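Local coordinates for epimerase family protein SDR39U1 (Homo sapiens, PDB 4B4O), which binds NADPH and is a putative NADP-dependent oxidoreductase of the epimerase/dehydratase family of short-chain dehydrogenases/reductases, at residues Met171-Pro182 / Phe232-Pro243; Ile183-Pro191 / Met260-Ile268. The protein carries 3 engineered substitutions. All blocks are in the same frame, centred on the assembly; numbering follows the deposited sequence.

Interaction 1: Met171-Pro182 / Phe232-Pro243; sequences MLLPFRLGLGGP and FGAALGRRAFIP. Engineered in segment 232-243: F232 (natural residue Leu).
F175 and F232 meet at the apolar centre. F232 is an engineered residue, leucine in the natural protein. Its CD2 lies over one face of the F175 ring, 3.3 Å from F175 CD2. The ring planes are turned 34° from each other. G180 CA covers the opposite face of F175, so that ring is sandwiched between F232 and G180 of its own segment. L172 comes in at the edge of the F232 ring, with CD1 3.6 Å from F232 CZ. L236 CD1 lies above a face of F232 and also meets F175 CB at 3.7 Å. L288 and A292 of helix 284-293 extend this cluster.

Further out, G180 O accepts a backbone bond from I242 N (3.1 Å). Water 1 joins F175 O, G180 N and R239 O, and ties the helix end to both loops. P182 and P243 lie side by side, their rings pointing the same way.

At the polar edge, R238 NE donates to R176 O over 2.7 Å. The bond is fairly straight, 161° at the hydrogen, and the acceptor lies in the guanidinium plane. A bend at chi2 brings R238 NE to this carbonyl, tilted from its plane. Water 3 links R239 NH2 to G178 O.

Both helices end in Schellman motifs, at G178 and G237, with positive phi and two bonds back into the last turn. The contact is a helix-helix crossing at -69°, continued by the paired loops that follow. It joins helix 166-176, which follows strand 151-161 of the Rossmann-type sheet, to helix 225-236.

Interaction 2: Ile183-Pro191 / Met260-Ile268; sequences IGSGHQFFP and MLLEGQKVI
Q188 carries the direct hydrogen bonding to L261. Its NE2 donates to L261 O over 3.1 Å, on a lone pair in the carbonyl plane. The bond is bent, 142° at the hydrogen, and L261 O is tilted from the amide plane. The same NE2 donates to I183 O at 2.8 Å, a straighter bond lying near the amide plane. One amide group thus bridges two backbone carbonyls, one from each segment. CG of Q188 sits between the backbone N and the carbonyl carbon (chi1 69°), and a bend at chi2 lays the chain against L262 O.

Two waters add backbone bridges. Water 5 links S185 N to L262 O, and water 6 links F189 N to G264 O.

I183 and G186 bound a type II' beta turn, and S185 OG accepts from H187 N in an ST turn. This loop leads into strand 192-194 of the parallel Rossmann-type sheet. The partner segment is the end of helix 255-262 and the chain after it, in the DUF1731 family region.

Among the apolar contacts, K266 CB sits over the centre of the F189 ring, 3.5 Å from the centroid, as a CH-pi contact. I183 CG2 meets L262 CD2 at 3.6 Å, and V249 of helix 246-253 touches I183 as well as L261.

Two further close contacts involve oxygens. G264 CA points a C-H at F189 O, 3.4 Å away. P191 CG rests 3.5 Å from Q265 OE1. The P191 side chain is about 9 Å from the bound NADPH.

How the interactions relate
The two contacts follow one another along the chain, since 183-191 continues directly from 171-182. Their centres are 18 Å apart, and both are partly buried. Interaction 1 lies farther from the chain centre, with more exposed residues, yet has an aromatic centre, one ring of it engineered, between two helices. Interaction 2 lies nearer the middle of the chain and is mostly loop against loop; each contact has one side chain about 9 Å from the NADPH. Its direct hydrogen bond across the segments comes from a glutamine amide; interaction 1 has an arginine bond and a backbone bond. Helix 225-236 borders both: it supplies F232 to interaction 1, while N225 bonds I183 and F228 stacks on F190 beside interaction 2.

Interaction 1: Met171-Pro182 / Phe232-Pro243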
loop_
_atom_site.group_PDB
_atom_site.type_symbol
_atom_site.label_atom_id
_atom_site.label_comp_id
_atom_site.label_asym_id
_atom_site.label_seq_id
_atom_site.Cartn_x
_atom_site.Cartn_y
_atom_site.Cartn_z
HETATM N N MSE A 171 14.909 6.195 3.299
HETATM C CA MSE A 171 15.959 6.082 2.282
HETATM C C MSE A 171 16.520 7.400 1.813
HETATM O O MSE A 171 17.645 7.464 1.324
HETATM C CB MSE A 171 15.387 5.376 1.058
HETATM C CG MSE A 171 15.326 3.854 1.229
HETATM SE SE MSE A 171 14.727 2.985 -0.451
HETATM C CE MSE A 171 12.865 3.647 -0.346
ATOM N N LEU A 172 15.765 8.477 1.971
ATOM C CA LEU A 172 16.034 9.701 1.236
ATOM C C LEU A 172 17.284 10.402 1.732
ATOM O O LEU A 172 18.119 10.811 0.922
ATOM C CB LEU A 172 14.827 10.625 1.333
ATOM C CG LEU A 172 14.657 11.845 0.423
ATOM C CD1 LEU A 172 14.861 11.460 -1.033
ATOM C CD2 LEU A 172 13.258 12.445 0.675
ATOM N N LEU A 173 17.446 10.515 3.050
ATOM C CA LEU A 173 18.631 11.189 3.595
ATOM C C LEU A 173 19.925 10.409 3.298
ATOM O O LEU A 173 20.887 10.998 2.826
ATOM C CB LEU A 173 18.487 11.492 5.080
ATOM C CG LEU A 173 19.641 12.274 5.729
ATOM C CD1 LEU A 173 20.026 13.592 5.035
ATOM C CD2 LEU A 173 19.311 12.522 7.187
ATOM N N PRO A 174 19.942 9.086 3.530
ATOM C CA PRO A 174 21.151 8.349 3.197
ATOM C C PRO A 174 21.521 8.436 1.721
ATOM O O PRO A 174 22.682 8.668 1.391
ATOM C CB PRO A 174 20.799 6.906 3.589
ATOM C CG PRO A 174 19.804 7.055 4.678
ATOM C CD PRO A 174 18.995 8.257 4.304
ATOM N N PHE A 175 20.550 8.250 0.843
ATOM C CA PHE A 175 20.816 8.375 -0.578
ATOM C C PHE A 175 21.361 9.759 -0.923
ATOM O O PHE A 175 22.352 9.873 -1.661
ATOM C CB PHE A 175 19.571 8.073 -1.417
ATOM C CG PHE A 175 19.459 6.648 -1.834
ATOM C CD1 PHE A 175 18.988 5.677 -0.959
ATOM C CD2 PHE A 175 19.844 6.256 -3.119
ATOM C CE1 PHE A 175 18.897 4.345 -1.350
ATOM C CE2 PHE A 175 19.752 4.918 -3.516
ATOM C CZ PHE A 175 19.289 3.967 -2.622
ATOM N N ARG A 176 20.744 10.798 -0.369
ATOM C CA ARG A 176 21.223 12.156 -0.573
ATOM C C ARG A 176 22.649 12.377 -0.113
ATOM O O ARG A 176 23.318 13.268 -0.612
ATOM C CB ARG A 176 20.303 13.155 0.116
ATOM C CG ARG A 176 19.035 13.411 -0.670
ATOM C CD ARG A 176 18.090 14.340 0.074
ATOM N NE ARG A 176 18.607 15.702 0.106
ATOM C CZ ARG A 176 18.126 16.680 0.882
ATOM N NH1 ARG A 176 17.111 16.429 1.710
ATOM N NH2 ARG A 176 18.659 17.911 0.854
ATOM N N LEU A 177 23.109 11.576 0.838
ATOM C CA LEU A 177 24.447 11.713 1.378
ATOM C C LEU A 177 25.457 10.788 0.724
ATOM O O LEU A 177 26.607 10.703 1.156
ATOM C CB LEU A 177 24.416 11.482 2.900
ATOM C CG LEU A 177 23.831 12.619 3.761
ATOM C CD1 LEU A 177 23.650 12.130 5.181
ATOM C CD2 LEU A 177 24.691 13.871 3.748
ATOM N N GLY A 178 25.028 10.075 -0.303
ATOM C CA GLY A 178 25.907 9.143 -1.013
ATOM C C GLY A 178 26.107 7.777 -0.344
ATOM O O GLY A 178 27.061 7.055 -0.688
ATOM N N LEU A 179 25.173 7.421 0.550
ATOM C CA LEU A 179 25.208 6.155 1.280
ATOM C C LEU A 179 24.224 5.141 0.698
ATOM O O LEU A 179 24.077 4.050 1.221
ATOM C CB LEU A 179 24.910 6.384 2.747
ATOM C CG LEU A 179 25.838 7.333 3.515
ATOM C CD1 LEU A 179 25.303 7.520 4.930
ATOM C CD2 LEU A 179 27.289 6.876 3.543
ATOM N N GLY A 180 23.591 5.492 -0.416
ATOM C CA GLY A 180 22.674 4.596 -1.097
ATOM C C GLY A 180 23.353 3.485 -1.900
ATOM O O GLY A 180 24.569 3.502 -2.107
ATOM N N GLY A 181 22.552 2.506 -2.316
ATOM C CA GLY A 181 23.014 1.423 -3.159
ATOM C C GLY A 181 22.083 0.228 -3.166
ATOM O O GLY A 181 21.009 0.241 -2.539
ATOM N N PRO A 182 22.482 -0.839 -3.872
ATOM C CA PRO A 182 21.635 -2.031 -3.954
ATOM C C PRO A 182 21.509 -2.773 -2.645
ATOM O O PRO A 182 22.436 -2.773 -1.840
ATOM C CB PRO A 182 22.349 -2.895 -4.996
ATOM C CG PRO A 182 23.747 -2.421 -4.994
ATOM C CD PRO A 182 23.655 -0.942 -4.761
ATOM N N PHE A 232 17.736 6.240 -8.707
ATOM C CA PHE A 232 17.544 7.155 -7.598
ATOM C C PHE A 232 18.796 8.016 -7.379
ATOM O O PHE A 232 18.689 9.228 -7.202
ATOM C CB PHE A 232 17.197 6.352 -6.344
ATOM C CG PHE A 232 16.686 7.169 -5.200
ATOM C CD1 PHE A 232 16.134 8.423 -5.390
ATOM C CD2 PHE A 232 16.709 6.639 -3.911
ATOM C CE1 PHE A 232 15.645 9.149 -4.309
ATOM C CE2 PHE A 232 16.201 7.345 -2.834
ATOM C CZ PHE A 232 15.676 8.603 -3.031
ATOM N N GLY A 233 19.969 7.388 -7.381
ATOM C CA GLY A 233 21.230 8.118 -7.339
ATOM C C GLY A 233 21.323 9.132 -8.475
ATOM O O GLY A 233 21.619 10.316 -8.238
ATOM N N ALA A 234 21.020 8.700 -9.693
ATOM C CA ALA A 234 21.040 9.607 -10.834
ATOM C C ALA A 234 20.114 10.788 -10.573
ATOM O O ALA A 234 20.511 11.923 -10.759
ATOM C CB ALA A 234 20.695 8.888 -12.139
ATOM N N ALA A 235 18.912 10.542 -10.090
ATOM C CA ALA A 235 17.939 11.624 -9.900
ATOM C C ALA A 235 18.384 12.622 -8.856
ATOM O O ALA A 235 17.981 13.784 -8.900
ATOM C CB ALA A 235 16.555 11.076 -9.533
ATOM N N LEU A 236 19.174 12.165 -7.887
ATOM C CA LEU A 236 19.680 13.053 -6.814
ATOM C C LEU A 236 21.060 13.639 -7.142
ATOM O O LEU A 236 21.553 14.504 -6.439
ATOM C CB LEU A 236 19.760 12.281 -5.484
ATOM C CG LEU A 236 18.445 11.734 -4.914
ATOM C CD1 LEU A 236 18.757 10.665 -3.868
ATOM C CD2 LEU A 236 17.541 12.835 -4.389
ATOM N N GLY A 237 21.672 13.143 -8.212
ATOM C CA GLY A 237 23.036 13.525 -8.580
ATOM C C GLY A 237 24.105 12.991 -7.625
ATOM O O GLY A 237 25.060 13.692 -7.311
ATOM N N ARG A 238 23.940 11.747 -7.182
ATOM C CA ARG A 238 24.808 11.178 -6.163
ATOM C C ARG A 238 25.302 9.813 -6.510
ATOM O O ARG A 238 24.608 9.022 -7.182
ATOM C CB ARG A 238 24.035 11.008 -4.863
ATOM C CG ARG A 238 23.870 12.182 -3.942
ATOM C CD ARG A 238 25.108 12.928 -3.516
ATOM N NE ARG A 238 24.440 14.087 -2.932
ATOM C CZ ARG A 238 24.221 15.275 -3.474
ATOM N NH1 ARG A 238 24.773 15.648 -4.612
ATOM N NH2 ARG A 238 23.479 16.114 -2.759
ATOM N N ARG A 239 26.481 9.516 -5.987
ATOM C CA ARG A 239 27.009 8.159 -5.906
ATOM C C ARG A 239 26.016 7.257 -5.173
ATOM O O ARG A 239 25.534 7.628 -4.111
ATOM C CB ARG A 239 28.315 8.170 -5.093
ATOM C CG ARG A 239 29.399 9.160 -5.538
ATOM C CD ARG A 239 30.604 9.193 -4.583
ATOM N NE ARG A 239 30.192 9.425 -3.180
ATOM C CZ ARG A 239 30.495 10.500 -2.418
ATOM N NH1 ARG A 239 31.246 11.512 -2.873
ATOM N NH2 ARG A 239 30.028 10.559 -1.158
ATOM N N ALA A 240 25.676 6.101 -5.751
ATOM C CA ALA A 240 24.845 5.096 -5.062
ATOM C C ALA A 240 25.466 3.685 -5.191
ATOM O O ALA A 240 24.833 2.751 -5.670
ATOM C CB ALA A 240 23.417 5.135 -5.562
ATOM N N PHE A 241 26.704 3.560 -4.696
ATOM C CA PHE A 241 27.573 2.409 -4.942
ATOM C C PHE A 241 27.723 1.442 -3.779
ATOM O O PHE A 241 28.438 0.462 -3.896
ATOM C CB PHE A 241 28.967 2.921 -5.276
ATOM C CG PHE A 241 28.988 3.943 -6.365
ATOM C CD1 PHE A 241 27.997 3.956 -7.369
ATOM C CD2 PHE A 241 30.019 4.877 -6.434
ATOM C CE1 PHE A 241 28.019 4.894 -8.384
ATOM C CE2 PHE A 241 30.053 5.813 -7.457
ATOM C CZ PHE A 241 29.054 5.820 -8.428
ATOM N N ILE A 242 27.065 1.716 -2.666
ATOM C CA ILE A 242 27.294 0.959 -1.427
ATOM C C ILE A 242 26.226 -0.116 -1.189
ATOM O O ILE A 242 25.120 0.208 -0.775
ATOM C CB ILE A 242 27.335 1.896 -0.205
ATOM C CG1 ILE A 242 28.475 2.892 -0.370
ATOM C CG2 ILE A 242 27.515 1.092 1.072
ATOM C CD1 ILE A 242 28.615 3.811 0.804
ATOM N N PRO A 243 26.575 -1.411 -1.412
ATOM C CA PRO A 243 25.562 -2.456 -1.283
ATOM C C PRO A 243 25.289 -2.770 0.171
ATOM O O PRO A 243 26.217 -2.725 0.970
ATOM C CB PRO A 243 26.200 -3.671 -1.994
ATOM C CG PRO A 243 27.436 -3.146 -2.674
ATOM C CD PRO A 243 27.872 -1.994 -1.821
HETATM O O HOH W 1 23.412 7.436 -2.705
HETATM O O HOH W 2 28.126 5.641 -2.976
HETATM O O HOH W 3 29.864 7.788 -0.408
HETATM O O HOH W 4 23.030 1.231 0.654
#

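Interaction 2: Ile183-Pro191 / Met260-Ile268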
loop_
_atom_site.group_PDB
_atom_site.type_symbol
_atom_site.label_atom_id
_atom_site.label_comp_id
_atom_site.label_asym_id
_atom_site.label_seq_id
_atom_site.Cartn_x
_atom_site.Cartn_y
_atom_site.Cartn_z
ATOM N N ILE A 183 20.346 -3.392 -2.446
ATOM C CA ILE A 183 20.078 -4.258 -1.302
ATOM C C ILE A 183 20.287 -5.711 -1.717
ATOM O O ILE A 183 19.599 -6.201 -2.597
ATOM C CB ILE A 183 18.628 -4.103 -0.811
ATOM C CG1 ILE A 183 18.301 -2.631 -0.542
ATOM C CG2 ILE A 183 18.403 -4.938 0.426
ATOM C CD1 ILE A 183 16.833 -2.403 -0.270
ATOM N N GLY A 184 21.233 -6.405 -1.089
ATOM C CA GLY A 184 21.531 -7.789 -1.454
ATOM C C GLY A 184 22.230 -7.891 -2.808
ATOM O O GLY A 184 23.153 -7.130 -3.091
ATOM N N SER A 185 21.767 -8.795 -3.659
ATOM C CA SER A 185 22.298 -8.912 -5.019
ATOM C C SER A 185 21.863 -7.749 -5.903
ATOM O O SER A 185 22.554 -7.401 -6.845
ATOM C CB SER A 185 21.820 -10.206 -5.683
ATOM O OG SER A 185 20.411 -10.200 -5.887
ATOM N N GLY A 186 20.707 -7.167 -5.592
ATOM C CA GLY A 186 20.123 -6.112 -6.403
ATOM C C GLY A 186 19.322 -6.645 -7.567
ATOM O O GLY A 186 18.626 -5.892 -8.247
ATOM N N HIS A 187 19.394 -7.950 -7.788
ATOM C CA HIS A 187 18.689 -8.565 -8.913
ATOM C C HIS A 187 17.220 -8.724 -8.719
ATOM O O HIS A 187 16.502 -8.898 -9.692
ATOM C CB HIS A 187 19.324 -9.907 -9.259
ATOM C CG HIS A 187 20.635 -9.751 -9.994
ATOM N ND1 HIS A 187 21.812 -10.162 -9.506
ATOM C CD2 HIS A 187 20.909 -9.128 -11.204
ATOM C CE1 HIS A 187 22.792 -9.861 -10.385
ATOM N NE2 HIS A 187 22.233 -9.235 -11.428
ATOM N N GLN A 188 16.770 -8.657 -7.476
ATOM C CA GLN A 188 15.374 -8.897 -7.145
ATOM C C GLN A 188 14.430 -7.841 -7.739
ATOM O O GLN A 188 14.786 -6.679 -7.886
ATOM C CB GLN A 188 15.184 -8.987 -5.632
ATOM C CG GLN A 188 15.371 -7.691 -4.843
ATOM C CD GLN A 188 16.807 -7.372 -4.480
ATOM O OE1 GLN A 188 17.764 -7.833 -5.122
ATOM N NE2 GLN A 188 16.959 -6.543 -3.450
ATOM N N PHE A 189 13.240 -8.271 -8.126
ATOM C CA PHE A 189 12.251 -7.363 -8.658
ATOM C C PHE A 189 11.833 -6.358 -7.584
ATOM O O PHE A 189 11.753 -6.673 -6.380
ATOM C CB PHE A 189 11.035 -8.103 -9.200
ATOM C CG PHE A 189 11.319 -8.924 -10.423
ATOM C CD1 PHE A 189 11.655 -8.317 -11.635
ATOM C CD2 PHE A 189 11.244 -10.306 -10.373
ATOM C CE1 PHE A 189 11.925 -9.070 -12.762
ATOM C CE2 PHE A 189 11.520 -11.065 -11.497
ATOM C CZ PHE A 189 11.852 -10.448 -12.695
ATOM N N PHE A 190 11.593 -5.135 -8.040
ATOM C CA PHE A 190 11.220 -4.038 -7.183
ATOM C C PHE A 190 9.842 -3.524 -7.629
ATOM O O PHE A 190 9.761 -2.606 -8.443
ATOM C CB PHE A 190 12.288 -2.958 -7.294
ATOM C CG PHE A 190 12.164 -1.866 -6.288
ATOM C CD1 PHE A 190 12.533 -2.085 -4.968
ATOM C CD2 PHE A 190 11.722 -0.614 -6.657
ATOM C CE1 PHE A 190 12.408 -1.083 -4.021
ATOM C CE2 PHE A 190 11.615 0.407 -5.729
ATOM C CZ PHE A 190 11.964 0.178 -4.407
ATOM N N PRO A 191 8.752 -4.157 -7.134
ATOM C CA PRO A 191 7.409 -3.648 -7.446
ATOM C C PRO A 191 7.185 -2.340 -6.698
ATOM O O PRO A 191 7.330 -2.311 -5.472
ATOM C CB PRO A 191 6.468 -4.740 -6.909
ATOM C CG PRO A 191 7.233 -5.422 -5.846
ATOM C CD PRO A 191 8.699 -5.304 -6.215
HETATM N N MSE A 260 10.921 -8.909 2.287
HETATM C CA MSE A 260 10.336 -7.772 1.585
HETATM C C MSE A 260 11.380 -6.881 0.987
HETATM O O MSE A 260 11.064 -6.104 0.083
HETATM C CB MSE A 260 9.500 -6.928 2.548
HETATM C CG MSE A 260 8.164 -7.617 2.817
HETATM SE SE MSE A 260 7.216 -6.667 4.245
HETATM C CE MSE A 260 8.729 -7.078 5.410
ATOM N N LEU A 261 12.617 -6.971 1.473
ATOM C CA LEU A 261 13.708 -6.109 1.004
ATOM C C LEU A 261 14.678 -6.835 0.052
ATOM O O LEU A 261 15.110 -6.263 -0.951
ATOM C CB LEU A 261 14.486 -5.516 2.202
ATOM C CG LEU A 261 13.914 -4.334 3.006
ATOM C CD1 LEU A 261 12.584 -4.761 3.603
ATOM C CD2 LEU A 261 14.824 -3.862 4.134
ATOM N N LEU A 262 15.024 -8.078 0.381
ATOM C CA LEU A 262 16.032 -8.850 -0.361
ATOM C C LEU A 262 15.472 -9.636 -1.534
ATOM O O LEU A 262 16.214 -10.033 -2.421
ATOM C CB LEU A 262 16.739 -9.832 0.576
ATOM C CG LEU A 262 17.519 -9.255 1.759
ATOM C CD1 LEU A 262 17.937 -10.374 2.691
ATOM C CD2 LEU A 262 18.722 -8.465 1.287
ATOM N N GLU A 263 14.161 -9.844 -1.547
ATOM C CA GLU A 263 13.522 -10.595 -2.613
ATOM C C GLU A 263 12.388 -9.794 -3.218
ATOM O O GLU A 263 12.065 -8.703 -2.748
ATOM C CB GLU A 263 13.003 -11.930 -2.078
ATOM C CG GLU A 263 14.037 -12.757 -1.327
ATOM C CD GLU A 263 13.530 -14.138 -0.962
ATOM O OE1 GLU A 263 12.997 -14.820 -1.854
ATOM O OE2 GLU A 263 13.659 -14.534 0.217
ATOM N N GLY A 264 11.790 -10.336 -4.270
ATOM C CA GLY A 264 10.766 -9.626 -5.016
ATOM C C GLY A 264 9.922 -10.433 -5.983
ATOM O O GLY A 264 10.244 -11.555 -6.334
ATOM N N GLN A 265 8.819 -9.812 -6.390
ATOM C CA GLN A 265 7.827 -10.402 -7.290
ATOM C C GLN A 265 7.753 -9.524 -8.525
ATOM O O GLN A 265 7.640 -8.288 -8.403
ATOM C CB GLN A 265 6.412 -10.352 -6.687
ATOM C CG GLN A 265 6.226 -10.780 -5.245
ATOM C CD GLN A 265 6.610 -9.748 -4.211
ATOM O OE1 GLN A 265 7.036 -8.647 -4.531
ATOM N NE2 GLN A 265 6.431 -10.110 -2.937
ATOM N N LYS A 266 7.737 -10.125 -9.706
ATOM C CA LYS A 266 7.433 -9.361 -10.914
ATOM C C LYS A 266 5.914 -9.287 -11.052
ATOM O O LYS A 266 5.251 -10.300 -11.277
ATOM C CB LYS A 266 8.094 -10.021 -12.119
ATOM C CG LYS A 266 7.663 -9.521 -13.494
ATOM C CD LYS A 266 7.886 -8.029 -13.729
ATOM C CE LYS A 266 7.650 -7.635 -15.212
ATOM N NZ LYS A 266 8.123 -8.575 -16.299
ATOM N N VAL A 267 5.343 -8.103 -10.869
ATOM C CA VAL A 267 3.898 -7.966 -10.836
ATOM C C VAL A 267 3.439 -7.066 -11.980
ATOM O O VAL A 267 3.843 -5.912 -12.066
ATOM C CB VAL A 267 3.387 -7.429 -9.470
ATOM C CG1 VAL A 267 1.868 -7.348 -9.472
ATOM C CG2 VAL A 267 3.838 -8.339 -8.324
ATOM N N ILE A 268 2.508 -7.585 -12.789
ATOM C CA ILE A 268 1.845 -6.813 -13.836
ATOM C C ILE A 268 0.471 -6.291 -13.382
ATOM O O ILE A 268 -0.337 -7.028 -12.826
ATOM C CB ILE A 268 1.671 -7.665 -15.083
ATOM C CG1 ILE A 268 3.044 -8.135 -15.552
ATOM C CG2 ILE A 268 0.938 -6.883 -16.147
ATOM C CD1 ILE A 268 2.975 -9.306 -16.527
HETATM O O HOH W 5 19.342 -9.998 -3.075
HETATM O O HOH W 6 13.033 -11.273 -7.569
#